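Local coordinates for hypothetical protein BP2299 (Bordetella pertussis Tohama I, PDB 2FQP) that is of unknown function but folds as a single cupin domain, a double-stranded beta-helix that binds a zinc ion through three histidines, at residues A[28-33]-A[76-81]; A[5-10]-A[21-26]; A[48-53]-A[61-66]; A[44-49]-A[86-91]. All coordinates share one frame; numbering follows the deposited sequence.

How the interactions relate
The four contacts sample both sheets of the cupin double-stranded beta-helix. Along the chain interaction 2, the 8-14/18-25 hairpin, closes before interaction 1 opens; interaction 3, the 48-54/57-63 hairpin, is nested inside the loop that interaction 1 closes, while the segments of interactions 1 and 4 alternate. Interactions 3 and 4 share Gly48 and Pro49, have centres about 7 Å apart and both lie at the subunit interface. Interactions 1 and 2, centres about 10 Å apart, meet through the backbone of Glu30; strands 18-25 and 87-94 join interactions 2 and 4. Together the contacts tie both sheets of the barrel around the zinc site, to which interaction 1 contributes His77.

Interaction 1 of 4, residues A[28-33]-A[76-81]. With ZN (zinc ion), chain E.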
loop_
_atom_site.group_PDB
_atom_site.type_symbol
_atom_site.label_atom_id
_atom_site.label_comp_id
_atom_site.label_asym_id
_atom_site.label_seq_id
_atom_site.Cartn_x
_atom_site.Cartn_y
_atom_site.Cartn_z
ATOM N N GLY A 28 -19.484 -8.549 5.176
ATOM C CA GLY A 28 -19.733 -9.064 6.506
ATOM C C GLY A 28 -18.563 -9.828 7.101
ATOM O O GLY A 28 -18.669 -10.345 8.200
ATOM N N GLY A 29 -17.427 -9.866 6.399
ATOM C CA GLY A 29 -16.361 -10.792 6.724
ATOM C C GLY A 29 -15.494 -10.252 7.846
ATOM O O GLY A 29 -15.533 -9.066 8.144
ATOM N N GLU A 30 -14.701 -11.132 8.445
ATOM C CA GLU A 30 -13.776 -10.742 9.538
ATOM C C GLU A 30 -12.436 -11.493 9.541
ATOM O O GLU A 30 -12.307 -12.578 8.998
ATOM C CB GLU A 30 -14.449 -10.947 10.903
ATOM C CG GLU A 30 -14.642 -12.421 11.243
ATOM C CD GLU A 30 -15.381 -12.664 12.560
ATOM O OE1 GLU A 30 -15.731 -11.677 13.264
ATOM O OE2 GLU A 30 -15.630 -13.851 12.843
ATOM N N THR A 31 -11.450 -10.928 10.229
ATOM C CA THR A 31 -10.147 -11.583 10.407
ATOM C C THR A 31 -10.099 -12.707 11.410
ATOM O O THR A 31 -9.254 -13.621 11.276
ATOM C CB THR A 31 -9.049 -10.583 10.843
ATOM O OG1 THR A 31 -9.523 -9.839 11.966
ATOM C CG2 THR A 31 -8.718 -9.650 9.715
ATOM N N GLY A 32 -10.945 -12.605 12.435
ATOM C CA GLY A 32 -10.763 -13.315 13.706
ATOM C C GLY A 32 -9.785 -12.521 14.542
ATOM O O GLY A 32 -9.035 -11.676 14.017
ATOM N N TRP A 33 -9.799 -12.750 15.836
ATOM C CA TRP A 33 -8.869 -12.071 16.715
ATOM C C TRP A 33 -7.441 -12.476 16.364
ATOM O O TRP A 33 -7.165 -13.626 16.091
ATOM C CB TRP A 33 -9.148 -12.434 18.165
ATOM C CG TRP A 33 -8.575 -11.455 19.143
ATOM C CD1 TRP A 33 -7.336 -11.488 19.720
ATOM C CD2 TRP A 33 -9.236 -10.300 19.667
ATOM N NE1 TRP A 33 -7.181 -10.411 20.579
ATOM C CE2 TRP A 33 -8.347 -9.686 20.581
ATOM C CE3 TRP A 33 -10.501 -9.751 19.489
ATOM C CZ2 TRP A 33 -8.672 -8.523 21.265
ATOM C CZ3 TRP A 33 -10.827 -8.576 20.204
ATOM C CH2 TRP A 33 -9.915 -7.992 21.061
ATOM N N GLU A 76 -4.009 -5.729 19.292
ATOM C CA GLU A 76 -4.837 -6.951 19.421
ATOM C C GLU A 76 -6.222 -6.556 19.046
ATOM O O GLU A 76 -6.780 -5.631 19.626
ATOM C CB GLU A 76 -4.830 -7.509 20.837
ATOM C CG GLU A 76 -3.478 -8.009 21.300
ATOM C CD GLU A 76 -3.573 -9.182 22.302
ATOM O OE1 GLU A 76 -4.671 -9.798 22.491
ATOM O OE2 GLU A 76 -2.520 -9.482 22.894
ATOM N N HIS A 77 -6.780 -7.219 18.041
ATOM C CA HIS A 77 -8.127 -6.912 17.595
ATOM C C HIS A 77 -8.720 -7.939 16.635
ATOM O O HIS A 77 -8.041 -8.851 16.192
ATOM C CB HIS A 77 -8.149 -5.535 16.908
ATOM C CG HIS A 77 -7.304 -5.444 15.674
ATOM N ND1 HIS A 77 -7.108 -4.243 15.020
ATOM C CD2 HIS A 77 -6.601 -6.367 14.980
ATOM C CE1 HIS A 77 -6.349 -4.436 13.960
ATOM N NE2 HIS A 77 -6.012 -5.710 13.912
ATOM N N ASN A 78 -10.009 -7.748 16.355
ATOM C CA ASN A 78 -10.741 -8.418 15.331
ATOM C C ASN A 78 -11.200 -7.309 14.381
ATOM O O ASN A 78 -11.630 -6.255 14.811
ATOM C CB ASN A 78 -11.939 -9.199 15.861
ATOM C CG ASN A 78 -12.747 -9.874 14.727
ATOM O OD1 ASN A 78 -12.162 -10.391 13.795
ATOM N ND2 ASN A 78 -14.095 -9.817 14.810
ATOM N N VAL A 79 -11.088 -7.539 13.084
ATOM C CA VAL A 79 -11.462 -6.527 12.134
ATOM C C VAL A 79 -12.566 -7.073 11.255
ATOM O O VAL A 79 -12.418 -8.134 10.724
ATOM C CB VAL A 79 -10.278 -6.186 11.199
ATOM C CG1 VAL A 79 -10.675 -5.174 10.145
ATOM C CG2 VAL A 79 -9.129 -5.634 12.004
ATOM N N ILE A 80 -13.608 -6.291 11.075
ATOM C CA ILE A 80 -14.818 -6.700 10.399
ATOM C C ILE A 80 -15.135 -5.728 9.273
ATOM O O ILE A 80 -15.012 -4.509 9.425
ATOM C CB ILE A 80 -16.029 -6.742 11.383
ATOM C CG1 ILE A 80 -15.873 -7.860 12.416
ATOM C CG2 ILE A 80 -17.362 -6.955 10.656
ATOM C CD1 ILE A 80 -16.786 -7.667 13.625
ATOM N N ASN A 81 -15.575 -6.265 8.140
ATOM C CA ASN A 81 -16.101 -5.487 7.028
ATOM C C ASN A 81 -17.640 -5.432 7.149
ATOM O O ASN A 81 -18.307 -6.414 6.822
ATOM C CB ASN A 81 -15.749 -6.166 5.707
ATOM C CG ASN A 81 -16.365 -5.491 4.526
ATOM O OD1 ASN A 81 -16.751 -4.312 4.584
ATOM N ND2 ASN A 81 -16.454 -6.227 3.410
HETATM ZN ZN ZN E . -4.866 -6.741 12.221
HETATM O O HOH W 1 -4.291 -7.809 10.160
HETATM O O HOH W 2 -6.562 -7.071 10.755
HETATM O O HOH W 3 -4.790 -5.260 10.828
#
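Loop 28-33 runs antiparallel to strand 76-80 of the cupin barrel, and Asn78 reaches across to it beside the zinc-binding His77. The CB of Asn78 packs 3.9 Å from Trp33 CE3. With CG anti to the backbone N (chi1 178°), the amide extends to the loop: OD1 takes a weak bond from Gly32 N, and ND2 gives one to Glu30 OE1 at 2.9 Å, meeting it from above the carboxylate plane. The same ND2 also bonds Glu53 OE1, so the amide joins the loop to strand 48-54. Next along, Thr31 OG1 accepts from Val79 N (3.0 Å) and donates to Gly32 O, while Thr31 N bonds Val79 O; the hydroxyl thus replaces a backbone acceptor. At the far end Gly29 O receives Asn81 N at 2.8 Å. The Trp33 six-membered ring lies over the backbone, with His77 CA 3.9 Å from its centroid in a CH-pi contact. CB of His77 points away from the loop, and NE2 binds the zinc, which His34, His36 and three waters also bind; Val79 CG2 covers one face of the imidazole. In the indole plane, Trp33 NE1 points at Glu76 OE1, 3.2 Å away on the anti side.

Interaction 2 of 4, residues A[5-10]-A[21-26]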
loop_
_atom_site.group_PDB
_atom_site.type_symbol
_atom_site.label_atom_id
_atom_site.label_comp_id
_atom_site.label_asym_id
_atom_site.label_seq_id
_atom_site.Cartn_x
_atom_site.Cartn_y
_atom_site.Cartn_z
ATOM N N PRO A 5 -18.026 -14.821 7.540
ATOM C CA PRO A 5 -17.042 -15.385 6.624
ATOM C C PRO A 5 -15.616 -14.882 6.932
ATOM O O PRO A 5 -15.453 -13.803 7.471
ATOM C CB PRO A 5 -17.526 -14.903 5.253
ATOM C CG PRO A 5 -18.479 -13.777 5.514
ATOM C CD PRO A 5 -19.055 -14.020 6.864
ATOM N N GLY A 6 -14.605 -15.677 6.616
ATOM C CA GLY A 6 -13.227 -15.279 6.838
ATOM C C GLY A 6 -12.732 -14.332 5.755
ATOM O O GLY A 6 -12.998 -14.512 4.543
ATOM N N ALA A 7 -11.970 -13.325 6.181
ATOM C CA ALA A 7 -11.148 -12.553 5.265
ATOM C C ALA A 7 -9.999 -13.431 4.749
ATOM O O ALA A 7 -9.449 -14.259 5.486
ATOM C CB ALA A 7 -10.602 -11.242 5.958
ATOM N N ILE A 8 -9.638 -13.238 3.488
ATOM C CA ILE A 8 -8.690 -14.116 2.818
ATOM C C ILE A 8 -7.371 -13.409 2.624
ATOM O O ILE A 8 -7.327 -12.360 1.958
ATOM C CB ILE A 8 -9.152 -14.598 1.459
ATOM C CG1 ILE A 8 -10.512 -15.319 1.578
ATOM C CG2 ILE A 8 -8.050 -15.512 0.849
ATOM C CD1 ILE A 8 -11.699 -14.385 1.321
ATOM N N PRO A 9 -6.299 -13.963 3.220
ATOM C CA PRO A 9 -4.962 -13.368 3.035
ATOM C C PRO A 9 -4.210 -13.969 1.847
ATOM O O PRO A 9 -4.227 -15.191 1.684
ATOM C CB PRO A 9 -4.263 -13.706 4.342
ATOM C CG PRO A 9 -4.916 -15.034 4.780
ATOM C CD PRO A 9 -6.271 -15.108 4.149
ATOM N N THR A 10 -3.617 -13.120 0.999
ATOM C CA THR A 10 -2.676 -13.554 -0.021
ATOM C C THR A 10 -1.340 -12.857 0.189
ATOM O O THR A 10 -1.271 -11.631 0.127
ATOM C CB THR A 10 -3.196 -13.240 -1.403
ATOM O OG1 THR A 10 -4.455 -13.910 -1.566
ATOM C CG2 THR A 10 -2.210 -13.692 -2.468
ATOM N N THR A 21 0.860 -8.557 2.712
ATOM C CA THR A 21 -0.273 -9.435 2.593
ATOM C C THR A 21 -1.476 -8.618 2.108
ATOM O O THR A 21 -1.765 -7.590 2.682
ATOM C CB THR A 21 -0.584 -10.109 3.942
ATOM O OG1 THR A 21 0.567 -10.869 4.393
ATOM C CG2 THR A 21 -1.791 -11.056 3.815
ATOM N N GLU A 22 -2.137 -9.074 1.043
ATOM C CA GLU A 22 -3.420 -8.518 0.630
ATOM C C GLU A 22 -4.465 -9.240 1.460
ATOM O O GLU A 22 -4.493 -10.488 1.483
ATOM C CB GLU A 22 -3.697 -8.789 -0.846
ATOM C CG GLU A 22 -5.105 -8.477 -1.295
ATOM C CD GLU A 22 -5.425 -9.083 -2.621
ATOM O OE1 GLU A 22 -5.469 -10.345 -2.679
ATOM O OE2 GLU A 22 -5.560 -8.312 -3.609
ATOM N N TRP A 23 -5.345 -8.474 2.075
ATOM C CA TRP A 23 -6.460 -9.007 2.860
ATOM C C TRP A 23 -7.758 -8.668 2.154
ATOM O O TRP A 23 -8.061 -7.496 1.914
ATOM C CB TRP A 23 -6.461 -8.428 4.286
ATOM C CG TRP A 23 -5.441 -9.050 5.171
ATOM C CD1 TRP A 23 -4.176 -8.606 5.407
ATOM C CD2 TRP A 23 -5.590 -10.252 5.925
ATOM N NE1 TRP A 23 -3.522 -9.452 6.259
ATOM C CE2 TRP A 23 -4.368 -10.465 6.612
ATOM C CE3 TRP A 23 -6.637 -11.182 6.080
ATOM C CZ2 TRP A 23 -4.147 -11.589 7.441
ATOM C CZ3 TRP A 23 -6.443 -12.282 6.923
ATOM C CH2 TRP A 23 -5.193 -12.470 7.602
ATOM N N ARG A 24 -8.507 -9.696 1.747
ATOM C CA ARG A 24 -9.767 -9.481 1.037
ATOM C C ARG A 24 -10.948 -9.937 1.888
ATOM O O ARG A 24 -11.075 -11.119 2.231
ATOM C CB ARG A 24 -9.776 -10.170 -0.358
ATOM C CG ARG A 24 -8.782 -9.603 -1.355
ATOM C CD ARG A 24 -8.729 -10.425 -2.679
ATOM N NE ARG A 24 -9.962 -10.262 -3.429
ATOM C CZ ARG A 24 -10.113 -10.567 -4.724
ATOM N NH1 ARG A 24 -9.099 -11.047 -5.444
ATOM N NH2 ARG A 24 -11.296 -10.371 -5.320
ATOM N N PHE A 25 -11.827 -8.992 2.224
ATOM C CA PHE A 25 -12.958 -9.255 3.093
ATOM C C PHE A 25 -14.216 -9.457 2.310
ATOM O O PHE A 25 -14.636 -8.562 1.631
ATOM C CB PHE A 25 -13.196 -8.059 4.035
ATOM C CG PHE A 25 -12.140 -7.871 5.076
ATOM C CD1 PHE A 25 -10.859 -7.385 4.733
ATOM C CD2 PHE A 25 -12.420 -8.092 6.418
ATOM C CE1 PHE A 25 -9.902 -7.199 5.672
ATOM C CE2 PHE A 25 -11.393 -7.915 7.395
ATOM C CZ PHE A 25 -10.150 -7.487 6.999
ATOM N N PRO A 26 -14.851 -10.640 2.420
ATOM C CA PRO A 26 -16.206 -10.747 1.881
ATOM C C PRO A 26 -17.089 -9.742 2.580
ATOM O O PRO A 26 -16.740 -9.261 3.687
ATOM C CB PRO A 26 -16.654 -12.159 2.303
ATOM C CG PRO A 26 -15.442 -12.912 2.469
ATOM C CD PRO A 26 -14.416 -11.900 3.033
HETATM O O HOH W 4 -6.275 -12.078 -0.813
#
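Ile8 and Arg24 form one hydrogen-bonded pair of the antiparallel hairpin made by strands 8-14 and 18-25, and Thr10 with Glu22 forms the next. Each pair closes both of its backbone bonds: Ile8 N to Arg24 O and Arg24 N to Ile8 O, both 2.9 Å, then Thr10 N to Glu22 O and Glu22 N to Thr10 O. A water lies within hydrogen-bonding distance of Ile8 O (3.0 Å), Thr10 OG1 and Glu22 OE1 and bridges them. The side chains of Thr10 and Glu22 run alongside each other, OG1 and OE1 3.9 Å apart. Arg24 turns its guanidinium to Glu86, with NE in a salt bridge. Before strand 8-14, Pro5 and Ala7 pair instead with Glu30 of loop 28-33 through backbone bonds. On the face that carries Pro9 and Trp23 the contact is apolar. Trp23, with CG beside its own backbone N (chi1 -77°), lays its six-membered ring under Pro9, whose CB stands 3.5 Å from the centroid. Nearer the start of segment 5-10, the methyl CB of Ala7 sits over the centre of the Phe25 ring, 3.6 Å from its centroid.

Interaction 3 of 4, residues A[48-53]-A[61-66]; sequences GPLLLE and SQLTRG
Ser61 and Leu50 form a hydrogen-bonded pair of the antiparallel beta hairpin of strands 48-54 and 57-63, at the edge of the smaller cupin sheet: Ser61 N gives a 2.8 Å bond to Leu50 O, and Ser61 O accepts from Leu50 N. Ser61 CB rests 3.8 Å from Leu52 CD1. Gln62 stands opposite Pro49 in a non-hydrogen-bonded pair, where proline costs the hairpin no bond. Its chain bends at chi2 (-66°), bringing NE2 to 3.9 Å from Pro49 CB, a loose contact. Leu63 then pairs with Gly48, donating from N to Gly48 O at 2.9 Å and accepting from Gly48 N at 3.0 Å. Its CD2 meets Leu50 CD1 at 3.7 Å on the inward face, where both leucines also touch Phe87. Past the strand, Arg65 N bonds Thr47 OG1, and Gly66 O accepts a bond from Gln12 of the second subunit. Four main-chain bonds thus set the register, while the inner face supplies hydrocarbon to the barrel core and the outer face carries the polar end of Gln62.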
loop_
_atom_site.group_PDB
_atom_site.type_symbol
_atom_site.label_atom_id
_atom_site.label_comp_id
_atom_site.label_asym_id
_atom_site.label_seq_id
_atom_site.Cartn_x
_atom_site.Cartn_y
_atom_site.Cartn_z
ATOM N N GLY A 48 -14.068 2.832 2.479
ATOM C CA GLY A 48 -15.206 2.316 3.229
ATOM C C GLY A 48 -14.910 2.149 4.691
ATOM O O GLY A 48 -13.741 2.256 5.087
ATOM N N PRO A 49 -15.953 1.879 5.494
ATOM C CA PRO A 49 -15.786 1.670 6.939
ATOM C C PRO A 49 -15.213 0.270 7.253
ATOM O O PRO A 49 -15.469 -0.712 6.524
ATOM C CB PRO A 49 -17.227 1.800 7.467
ATOM C CG PRO A 49 -18.064 1.264 6.361
ATOM C CD PRO A 49 -17.365 1.775 5.089
ATOM N N LEU A 50 -14.432 0.188 8.325
ATOM C CA LEU A 50 -14.111 -1.071 8.950
ATOM C C LEU A 50 -14.569 -0.967 10.383
ATOM O O LEU A 50 -14.593 0.134 10.945
ATOM C CB LEU A 50 -12.610 -1.364 8.915
ATOM C CG LEU A 50 -12.037 -1.837 7.570
ATOM C CD1 LEU A 50 -10.615 -2.195 7.799
ATOM C CD2 LEU A 50 -12.791 -2.970 6.939
ATOM N N LEU A 51 -14.950 -2.109 10.958
ATOM C CA LEU A 51 -15.389 -2.147 12.332
ATOM C C LEU A 51 -14.261 -2.818 13.087
ATOM O O LEU A 51 -13.889 -3.953 12.761
ATOM C CB LEU A 51 -16.700 -2.923 12.444
ATOM C CG LEU A 51 -17.266 -3.129 13.850
ATOM C CD1 LEU A 51 -17.455 -1.810 14.544
ATOM C CD2 LEU A 51 -18.592 -3.868 13.770
ATOM N N LEU A 52 -13.683 -2.107 14.043
ATOM C CA LEU A 52 -12.530 -2.625 14.792
ATOM C C LEU A 52 -12.944 -2.978 16.205
ATOM O O LEU A 52 -13.432 -2.124 16.955
ATOM C CB LEU A 52 -11.393 -1.618 14.819
ATOM C CG LEU A 52 -10.960 -1.036 13.480
ATOM C CD1 LEU A 52 -10.058 0.188 13.697
ATOM C CD2 LEU A 52 -10.278 -2.112 12.674
ATOM N N GLU A 53 -12.776 -4.253 16.555
ATOM C CA GLU A 53 -13.105 -4.758 17.916
ATOM C C GLU A 53 -11.828 -4.932 18.694
ATOM O O GLU A 53 -10.941 -5.644 18.274
ATOM C CB GLU A 53 -13.798 -6.100 17.829
ATOM C CG GLU A 53 -15.129 -6.002 17.106
ATOM C CD GLU A 53 -15.951 -7.288 17.133
ATOM O OE1 GLU A 53 -15.387 -8.411 17.022
ATOM O OE2 GLU A 53 -17.186 -7.161 17.217
ATOM N N SER A 61 -14.188 2.781 11.823
ATOM C CA SER A 61 -13.092 3.593 11.293
ATOM C C SER A 61 -13.264 3.763 9.776
ATOM O O SER A 61 -13.562 2.808 9.091
ATOM C CB SER A 61 -11.747 2.946 11.616
ATOM O OG SER A 61 -10.697 3.671 11.026
ATOM N N GLN A 62 -13.116 4.990 9.274
ATOM C CA GLN A 62 -13.372 5.285 7.872
ATOM C C GLN A 62 -12.075 5.253 7.094
ATOM O O GLN A 62 -11.187 6.040 7.360
ATOM C CB GLN A 62 -13.974 6.675 7.700
ATOM C CG GLN A 62 -15.313 6.828 8.276
ATOM C CD GLN A 62 -16.359 6.001 7.588
ATOM O OE1 GLN A 62 -16.250 5.687 6.389
ATOM N NE2 GLN A 62 -17.392 5.622 8.345
ATOM N N LEU A 63 -11.947 4.300 6.189
ATOM C CA LEU A 63 -10.742 4.186 5.403
ATOM C C LEU A 63 -10.941 4.802 4.006
ATOM O O LEU A 63 -12.036 4.749 3.440
ATOM C CB LEU A 63 -10.343 2.726 5.289
ATOM C CG LEU A 63 -9.487 2.169 6.413
ATOM C CD1 LEU A 63 -10.213 2.264 7.748
ATOM C CD2 LEU A 63 -9.086 0.738 6.105
ATOM N N THR A 64 -9.868 5.347 3.447
ATOM C CA THR A 64 -9.897 5.901 2.098
ATOM C C THR A 64 -8.890 5.153 1.265
ATOM O O THR A 64 -7.719 5.010 1.674
ATOM C CB THR A 64 -9.537 7.378 2.111
ATOM O OG1 THR A 64 -10.481 8.047 2.934
ATOM C CG2 THR A 64 -9.583 7.978 0.740
ATOM N N ARG A 65 -9.320 4.697 0.080
ATOM C CA ARG A 65 -8.395 4.030 -0.806
ATOM C C ARG A 65 -7.146 4.899 -1.014
ATOM O O ARG A 65 -7.236 6.107 -1.282
ATOM C CB ARG A 65 -9.038 3.625 -2.156
ATOM C CG ARG A 65 -9.419 4.751 -3.029
ATOM C CD ARG A 65 -10.246 4.265 -4.235
ATOM N NE ARG A 65 -10.525 5.373 -5.151
ATOM C CZ ARG A 65 -10.882 5.231 -6.425
ATOM N NH1 ARG A 65 -11.025 4.012 -6.961
ATOM N NH2 ARG A 65 -11.102 6.313 -7.178
ATOM N N GLY A 66 -5.989 4.270 -0.847
ATOM C CA GLY A 66 -4.713 4.903 -1.107
ATOM C C GLY A 66 -4.199 5.819 -0.030
ATOM O O GLY A 66 -3.198 6.461 -0.250
#

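Interaction 4 of 4, residues A[44-49]-A[86-91]; sequences PMTTGP and EFVFVE
Thr46 and Met45, a selenomethionine, hold the turn after strand 40-44 to Val88 by two hydrogen bonds. Met45 N donates to Val88 O at 2.9 Å, and Val88 N donates to Thr46 OG1, also at 2.9 Å, so a side-chain hydroxyl does the work of a strand carbonyl. Chi1 of Thr46 (-53°) places OG1 beside its own backbone N for this bond and sends CG2 along the Phe87 ring, 3.6 Å from CD2. Thr46 CB lies over that ring's face, 3.8 Å from the centroid in a CH-pi contact. Phe87 therefore wedges beneath the turn; its CZ comes 3.4 Å from Thr46 O, a carbonyl buried with no polar partner in the model, and its CE2 lies 3.5 Å from Gly48 O. Toward the other end the selenomethionine stem runs obliquely across two valines, with Met45 CG 4.0 Å from Val90 CG2 and as close to Val88 CG1. Pro44 and Phe89 are a non-hydrogen-bonded pair, with Pro44 CA against Phe89 CB. Met45 O also accepts a bond from Arg65 of the second subunit, placing this turn at the dimer interface. Within the chain, strand 87-94 runs between strands 18-25 and 40-44, and Phe89 meets Trp23 and Phe25 of strand 18-25.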
loop_
_atom_site.group_PDB
_atom_site.type_symbol
_atom_site.label_atom_id
_atom_site.label_comp_id
_atom_site.label_asym_id
_atom_site.label_seq_id
_atom_site.Cartn_x
_atom_site.Cartn_y
_atom_site.Cartn_z
ATOM N N PRO A 44 -5.173 1.030 2.263
ATOM C CA PRO A 44 -6.479 0.600 1.807
ATOM C C PRO A 44 -6.616 0.608 0.290
ATOM O O PRO A 44 -6.119 1.524 -0.372
ATOM C CB PRO A 44 -7.426 1.636 2.439
ATOM C CG PRO A 44 -6.664 2.216 3.545
ATOM C CD PRO A 44 -5.267 2.279 3.029
HETATM N N MSE A 45 -7.287 -0.401 -0.243
HETATM C CA MSE A 45 -7.557 -0.506 -1.684
HETATM C C MSE A 45 -9.020 -0.192 -1.989
HETATM O O MSE A 45 -9.420 -0.141 -3.142
HETATM C CB MSE A 45 -7.193 -1.896 -2.191
HETATM C CG MSE A 45 -5.770 -2.334 -2.047
HETATM SE SE MSE A 45 -4.445 -1.060 -2.753
HETATM C CE MSE A 45 -5.194 -0.985 -4.461
ATOM N N THR A 46 -9.807 -0.008 -0.933
ATOM C CA THR A 46 -11.226 0.224 -0.962
ATOM C C THR A 46 -11.492 1.400 -0.052
ATOM O O THR A 46 -10.879 1.536 0.998
ATOM C CB THR A 46 -11.996 -0.963 -0.382
ATOM O OG1 THR A 46 -11.599 -2.174 -1.042
ATOM C CG2 THR A 46 -13.483 -0.732 -0.499
ATOM N N THR A 47 -12.400 2.271 -0.454
ATOM C CA THR A 47 -12.854 3.331 0.460
ATOM C C THR A 47 -14.087 2.814 1.162
ATOM O O THR A 47 -15.064 2.383 0.503
ATOM C CB THR A 47 -13.165 4.600 -0.307
ATOM O OG1 THR A 47 -11.950 5.071 -0.907
ATOM C CG2 THR A 47 -13.780 5.684 0.606
ATOM N N GLY A 48 -14.068 2.832 2.479
ATOM C CA GLY A 48 -15.206 2.316 3.229
ATOM C C GLY A 48 -14.910 2.149 4.691
ATOM O O GLY A 48 -13.741 2.256 5.087
ATOM N N PRO A 49 -15.953 1.879 5.494
ATOM C CA PRO A 49 -15.786 1.670 6.939
ATOM C C PRO A 49 -15.213 0.270 7.253
ATOM O O PRO A 49 -15.469 -0.712 6.524
ATOM C CB PRO A 49 -17.227 1.800 7.467
ATOM C CG PRO A 49 -18.064 1.264 6.361
ATOM C CD PRO A 49 -17.365 1.775 5.089
ATOM N N GLU A 86 -17.150 -6.272 -1.060
ATOM C CA GLU A 86 -15.820 -6.729 -0.662
ATOM C C GLU A 86 -14.997 -5.535 -0.283
ATOM O O GLU A 86 -15.106 -4.494 -0.938
ATOM C CB GLU A 86 -15.153 -7.459 -1.824
ATOM C CG GLU A 86 -13.784 -8.036 -1.515
ATOM C CD GLU A 86 -13.274 -8.944 -2.609
ATOM O OE1 GLU A 86 -13.559 -8.653 -3.781
ATOM O OE2 GLU A 86 -12.600 -9.957 -2.294
ATOM N N PHE A 87 -14.192 -5.688 0.763
ATOM C CA PHE A 87 -13.254 -4.661 1.214
ATOM C C PHE A 87 -11.849 -5.213 1.129
ATOM O O PHE A 87 -11.596 -6.345 1.538
ATOM C CB PHE A 87 -13.518 -4.212 2.667
ATOM C CG PHE A 87 -12.779 -2.982 3.019
ATOM C CD1 PHE A 87 -11.424 -3.024 3.343
ATOM C CD2 PHE A 87 -13.424 -1.731 2.960
ATOM C CE1 PHE A 87 -10.694 -1.862 3.594
ATOM C CE2 PHE A 87 -12.730 -0.574 3.248
ATOM C CZ PHE A 87 -11.353 -0.632 3.576
ATOM N N VAL A 88 -10.925 -4.425 0.577
ATOM C CA VAL A 88 -9.558 -4.907 0.373
ATOM C C VAL A 88 -8.547 -3.893 0.917
ATOM O O VAL A 88 -8.730 -2.699 0.768
ATOM C CB VAL A 88 -9.301 -5.166 -1.127
ATOM C CG1 VAL A 88 -7.868 -5.706 -1.350
ATOM C CG2 VAL A 88 -10.356 -6.112 -1.703
ATOM N N PHE A 89 -7.529 -4.394 1.617
ATOM C CA PHE A 89 -6.352 -3.617 1.961
ATOM C C PHE A 89 -5.083 -4.439 1.860
ATOM O O PHE A 89 -5.115 -5.674 1.890
ATOM C CB PHE A 89 -6.446 -2.873 3.325
ATOM C CG PHE A 89 -6.538 -3.758 4.561
ATOM C CD1 PHE A 89 -5.383 -4.363 5.122
ATOM C CD2 PHE A 89 -7.737 -3.864 5.266
ATOM C CE1 PHE A 89 -5.492 -5.133 6.302
ATOM C CE2 PHE A 89 -7.827 -4.598 6.431
ATOM C CZ PHE A 89 -6.722 -5.246 6.944
ATOM N N VAL A 90 -3.980 -3.718 1.678
ATOM C CA VAL A 90 -2.663 -4.283 1.644
ATOM C C VAL A 90 -1.961 -3.909 2.956
ATOM O O VAL A 90 -1.906 -2.734 3.327
ATOM C CB VAL A 90 -1.859 -3.823 0.398
ATOM C CG1 VAL A 90 -0.390 -4.273 0.491
ATOM C CG2 VAL A 90 -2.509 -4.401 -0.861
ATOM N N GLU A 91 -1.478 -4.935 3.647
ATOM C CA GLU A 91 -0.820 -4.786 4.921
ATOM C C GLU A 91 0.677 -5.091 4.777
ATOM O O GLU A 91 1.056 -6.137 4.273
ATOM C CB GLU A 91 -1.469 -5.712 5.965
ATOM C CG GLU A 91 -1.133 -5.361 7.408
ATOM C CD GLU A 91 -2.145 -6.015 8.398
ATOM O OE1 GLU A 91 -1.931 -7.171 8.765
ATOM O OE2 GLU A 91 -3.167 -5.383 8.722
#